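Local coordinates for phosphatidylinositol transfer protein SFH5 (Saccharomyces cerevisiae, PDB 6W32), which binds and transfers phosphatidylinositol as a non-classical Sec14-like protein, regulates plasma-membrane phosphatidylinositol 4,5-bisphosphate homeostasis, and also binds heme b, at residues A[99-107]-A[291-299]. Numbering follows the deposited sequence.
Sequences FNPLSCAYK and GLYILQKQI
Leu-295 of helix 291-298 sets its branched end against the short helix 101-106, which crosses it almost at right angles (-93°). Such a crossing leaves little common length, and one leucine at its middle can meet several partners: CG of Leu-295 lies 4.1 Å from CB of Leu-102, and its CD1 comes 3.9 Å from CB of Tyr-106, near the plane of that ring at its edge. Lys-107 runs past Leu-295 in the opposite direction, CD 3.6 Å from CD1 of Leu-295 and CE 3.7 Å from CG2 of Ile-299; a long aliphatic chain with a charged end suits this exposed border.

Leu-102 uses CB against Leu-295 and turns CD1 to Gly-291, one turn earlier, 3.6 Å from its CA, where a side chain on that residue would point. The Asn-100 amide serves both helices: OD1, at the N-cap, accepts a weak bond from Ser-103 N, while ND2 donates to OE1 of Gln-298 (2.9 Å), which the extended glutamine chain carries across the gap. OE1 lies nearly in the Asn-100 amide plane, but ND2 stands 33° out of the Gln-298 carbonyl plane.

Tyr-106 also touches Pro-287, and Asn-100 touches Arg-156 of helix 151-166. The arrangement is a near-perpendicular helix-helix packing, leucines in the middle and an Asn-Gln amide hydrogen bond at one edge, that joins the C-terminal helix to the short helix preceding the CRAL-TRIO sheet, away from the heme pocket.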
loop_
_atom_site.group_PDB
_atom_site.type_symbol
_atom_site.label_atom_id
_atom_site.label_comp_id
_atom_site.label_asym_id
_atom_site.label_seq_id
_atom_site.Cartn_x
_atom_site.Cartn_y
_atom_site.Cartn_z
ATOM N N PHE A 99 -5.721 13.926 -5.794
ATOM C CA PHE A 99 -4.635 13.053 -6.226
ATOM C C PHE A 99 -5.266 12.039 -7.174
ATOM O O PHE A 99 -6.475 11.819 -7.094
ATOM C CB PHE A 99 -4.032 12.372 -4.991
ATOM C CG PHE A 99 -2.604 11.998 -5.132
ATOM C CD1 PHE A 99 -1.621 12.732 -4.489
ATOM C CD2 PHE A 99 -2.241 10.887 -5.885
ATOM C CE1 PHE A 99 -0.306 12.394 -4.612
ATOM C CE2 PHE A 99 -0.934 10.544 -6.018
ATOM C CZ PHE A 99 0.042 11.299 -5.368
ATOM N N ASN A 100 -4.534 11.362 -8.048
ATOM C CA ASN A 100 -5.161 10.228 -8.734
ATOM C C ASN A 100 -4.359 8.948 -8.509
ATOM O O ASN A 100 -3.499 8.593 -9.331
ATOM C CB ASN A 100 -5.323 10.533 -10.219
ATOM C CG ASN A 100 -6.418 9.729 -10.867
ATOM O OD1 ASN A 100 -6.748 8.622 -10.426
ATOM N ND2 ASN A 100 -6.997 10.284 -11.929
ATOM N N PRO A 101 -4.603 8.207 -7.422
ATOM C CA PRO A 101 -3.750 7.023 -7.182
ATOM C C PRO A 101 -3.865 5.989 -8.290
ATOM O O PRO A 101 -2.841 5.451 -8.725
ATOM C CB PRO A 101 -4.231 6.467 -5.829
ATOM C CG PRO A 101 -5.400 7.340 -5.413
ATOM C CD PRO A 101 -5.802 8.223 -6.575
ATOM N N LEU A 102 -5.074 5.710 -8.783
ATOM C CA LEU A 102 -5.203 4.739 -9.865
ATOM C C LEU A 102 -4.341 5.139 -11.043
ATOM O O LEU A 102 -3.714 4.289 -11.684
ATOM C CB LEU A 102 -6.655 4.621 -10.316
ATOM C CG LEU A 102 -7.580 3.711 -9.527
ATOM C CD1 LEU A 102 -8.793 3.349 -10.384
ATOM C CD2 LEU A 102 -6.822 2.479 -9.071
ATOM N N SER A 103 -4.287 6.442 -11.336
ATOM C CA SER A 103 -3.588 6.913 -12.531
ATOM C C SER A 103 -2.078 6.860 -12.351
ATOM O O SER A 103 -1.363 6.527 -13.296
ATOM C CB SER A 103 -4.040 8.333 -12.892
ATOM O OG SER A 103 -2.979 9.053 -13.495
ATOM N N CYS A 104 -1.580 7.158 -11.142
ATOM C CA CYS A 104 -0.170 6.929 -10.820
ATOM C C CYS A 104 0.329 5.525 -11.189
ATOM O O CYS A 104 1.477 5.372 -11.618
ATOM C CB CYS A 104 0.058 7.153 -9.339
ATOM S SG CYS A 104 0.081 8.858 -8.866
ATOM N N ALA A 105 -0.501 4.494 -11.030
ATOM C CA ALA A 105 -0.047 3.146 -11.344
ATOM C C ALA A 105 -0.186 2.794 -12.818
ATOM O O ALA A 105 0.741 2.202 -13.388
ATOM C CB ALA A 105 -0.812 2.102 -10.516
ATOM N N TYR A 106 -1.317 3.141 -13.449
ATOM C CA TYR A 106 -1.708 2.548 -14.727
ATOM C C TYR A 106 -1.617 3.490 -15.933
ATOM O O TYR A 106 -1.829 3.044 -17.074
ATOM C CB TYR A 106 -3.134 1.996 -14.622
ATOM C CG TYR A 106 -3.292 0.984 -13.531
ATOM C CD1 TYR A 106 -2.368 -0.044 -13.364
ATOM C CD2 TYR A 106 -4.355 1.052 -12.648
ATOM C CE1 TYR A 106 -2.521 -0.991 -12.354
ATOM C CE2 TYR A 106 -4.498 0.125 -11.619
ATOM C CZ TYR A 106 -3.586 -0.892 -11.489
ATOM O OH TYR A 106 -3.761 -1.807 -10.484
ATOM N N LYS A 107 -1.320 4.753 -15.720
ATOM C CA LYS A 107 -1.294 5.720 -16.807
ATOM C C LYS A 107 -0.031 6.559 -16.855
ATOM O O LYS A 107 0.465 6.822 -17.939
ATOM C CB LYS A 107 -2.534 6.661 -16.730
ATOM C CG LYS A 107 -3.840 5.998 -17.229
ATOM C CD LYS A 107 -5.153 6.815 -16.990
ATOM C CE LYS A 107 -5.185 8.201 -17.655
ATOM N NZ LYS A 107 -4.577 9.312 -16.822
ATOM N N GLY A 291 -11.637 -0.457 -11.309
ATOM C CA GLY A 291 -10.536 0.461 -11.512
ATOM C C GLY A 291 -10.441 0.930 -12.944
ATOM O O GLY A 291 -10.177 2.101 -13.205
ATOM N N LEU A 292 -10.665 0.021 -13.888
ATOM C CA LEU A 292 -10.517 0.351 -15.299
ATOM C C LEU A 292 -11.631 1.290 -15.752
ATOM O O LEU A 292 -11.384 2.314 -16.403
ATOM C CB LEU A 292 -10.514 -0.941 -16.122
ATOM C CG LEU A 292 -10.439 -0.747 -17.632
ATOM C CD1 LEU A 292 -9.218 0.109 -17.960
ATOM C CD2 LEU A 292 -10.389 -2.075 -18.343
ATOM N N TYR A 293 -12.871 0.939 -15.415
ATOM C CA TYR A 293 -14.023 1.802 -15.597
ATOM C C TYR A 293 -13.737 3.234 -15.143
ATOM O O TYR A 293 -13.857 4.178 -15.920
ATOM C CB TYR A 293 -15.180 1.165 -14.824
ATOM C CG TYR A 293 -16.519 1.834 -14.966
ATOM C CD1 TYR A 293 -17.550 1.236 -15.690
ATOM C CD2 TYR A 293 -16.771 3.048 -14.344
ATOM C CE1 TYR A 293 -18.788 1.852 -15.810
ATOM C CE2 TYR A 293 -17.997 3.661 -14.446
ATOM C CZ TYR A 293 -19.000 3.070 -15.180
ATOM O OH TYR A 293 -20.210 3.716 -15.260
ATOM N N ILE A 294 -13.332 3.412 -13.883
ATOM C CA ILE A 294 -13.087 4.758 -13.364
ATOM C C ILE A 294 -12.061 5.482 -14.213
ATOM O O ILE A 294 -12.182 6.689 -14.475
ATOM C CB ILE A 294 -12.638 4.684 -11.896
ATOM C CG1 ILE A 294 -13.862 4.496 -11.050
ATOM C CG2 ILE A 294 -11.967 5.988 -11.460
ATOM C CD1 ILE A 294 -14.908 5.555 -11.366
ATOM N N LEU A 295 -11.032 4.752 -14.654
ATOM C CA LEU A 295 -9.922 5.387 -15.344
ATOM C C LEU A 295 -10.313 5.802 -16.760
ATOM O O LEU A 295 -9.998 6.922 -17.190
ATOM C CB LEU A 295 -8.712 4.457 -15.350
ATOM C CG LEU A 295 -7.655 4.835 -14.325
ATOM C CD1 LEU A 295 -6.362 4.233 -14.724
ATOM C CD2 LEU A 295 -7.503 6.336 -14.202
ATOM N N GLN A 296 -11.029 4.931 -17.491
ATOM C CA GLN A 296 -11.377 5.273 -18.867
ATOM C C GLN A 296 -12.520 6.291 -18.917
ATOM O O GLN A 296 -12.474 7.241 -19.716
ATOM C CB GLN A 296 -11.684 4.007 -19.691
ATOM C CG GLN A 296 -12.568 2.938 -19.068
ATOM C CD GLN A 296 -12.470 1.562 -19.781
ATOM O OE1 GLN A 296 -11.540 1.303 -20.560
ATOM N NE2 GLN A 296 -13.454 0.685 -19.516
ATOM N N LYS A 297 -13.524 6.147 -18.048
ATOM C CA LYS A 297 -14.537 7.191 -17.909
ATOM C C LYS A 297 -13.936 8.538 -17.524
ATOM O O LYS A 297 -14.525 9.577 -17.821
ATOM C CB LYS A 297 -15.585 6.759 -16.881
ATOM C CG LYS A 297 -16.683 7.745 -16.695
ATOM C CD LYS A 297 -17.173 7.794 -15.270
ATOM C CE LYS A 297 -18.352 6.865 -15.125
ATOM N NZ LYS A 297 -19.384 7.382 -14.199
ATOM N N GLN A 298 -12.767 8.545 -16.889
ATOM C CA GLN A 298 -12.114 9.807 -16.561
ATOM C C GLN A 298 -11.583 10.493 -17.808
ATOM O O GLN A 298 -11.494 11.724 -17.839
ATOM C CB GLN A 298 -10.955 9.575 -15.595
ATOM C CG GLN A 298 -11.270 9.603 -14.118
ATOM C CD GLN A 298 -10.023 9.277 -13.305
ATOM O OE1 GLN A 298 -8.913 9.336 -13.836
ATOM N NE2 GLN A 298 -10.191 8.926 -12.023
ATOM N N ILE A 299 -11.205 9.727 -18.831
ATOM C CA ILE A 299 -10.502 10.282 -19.985
ATOM C C ILE A 299 -11.450 10.556 -21.164
ATOM O O ILE A 299 -10.995 10.700 -22.300
ATOM C CB ILE A 299 -9.310 9.405 -20.411
ATOM C CG1 ILE A 299 -9.781 8.044 -20.916
ATOM C CG2 ILE A 299 -8.333 9.261 -19.273
ATOM C CD1 ILE A 299 -8.674 7.018 -21.020
#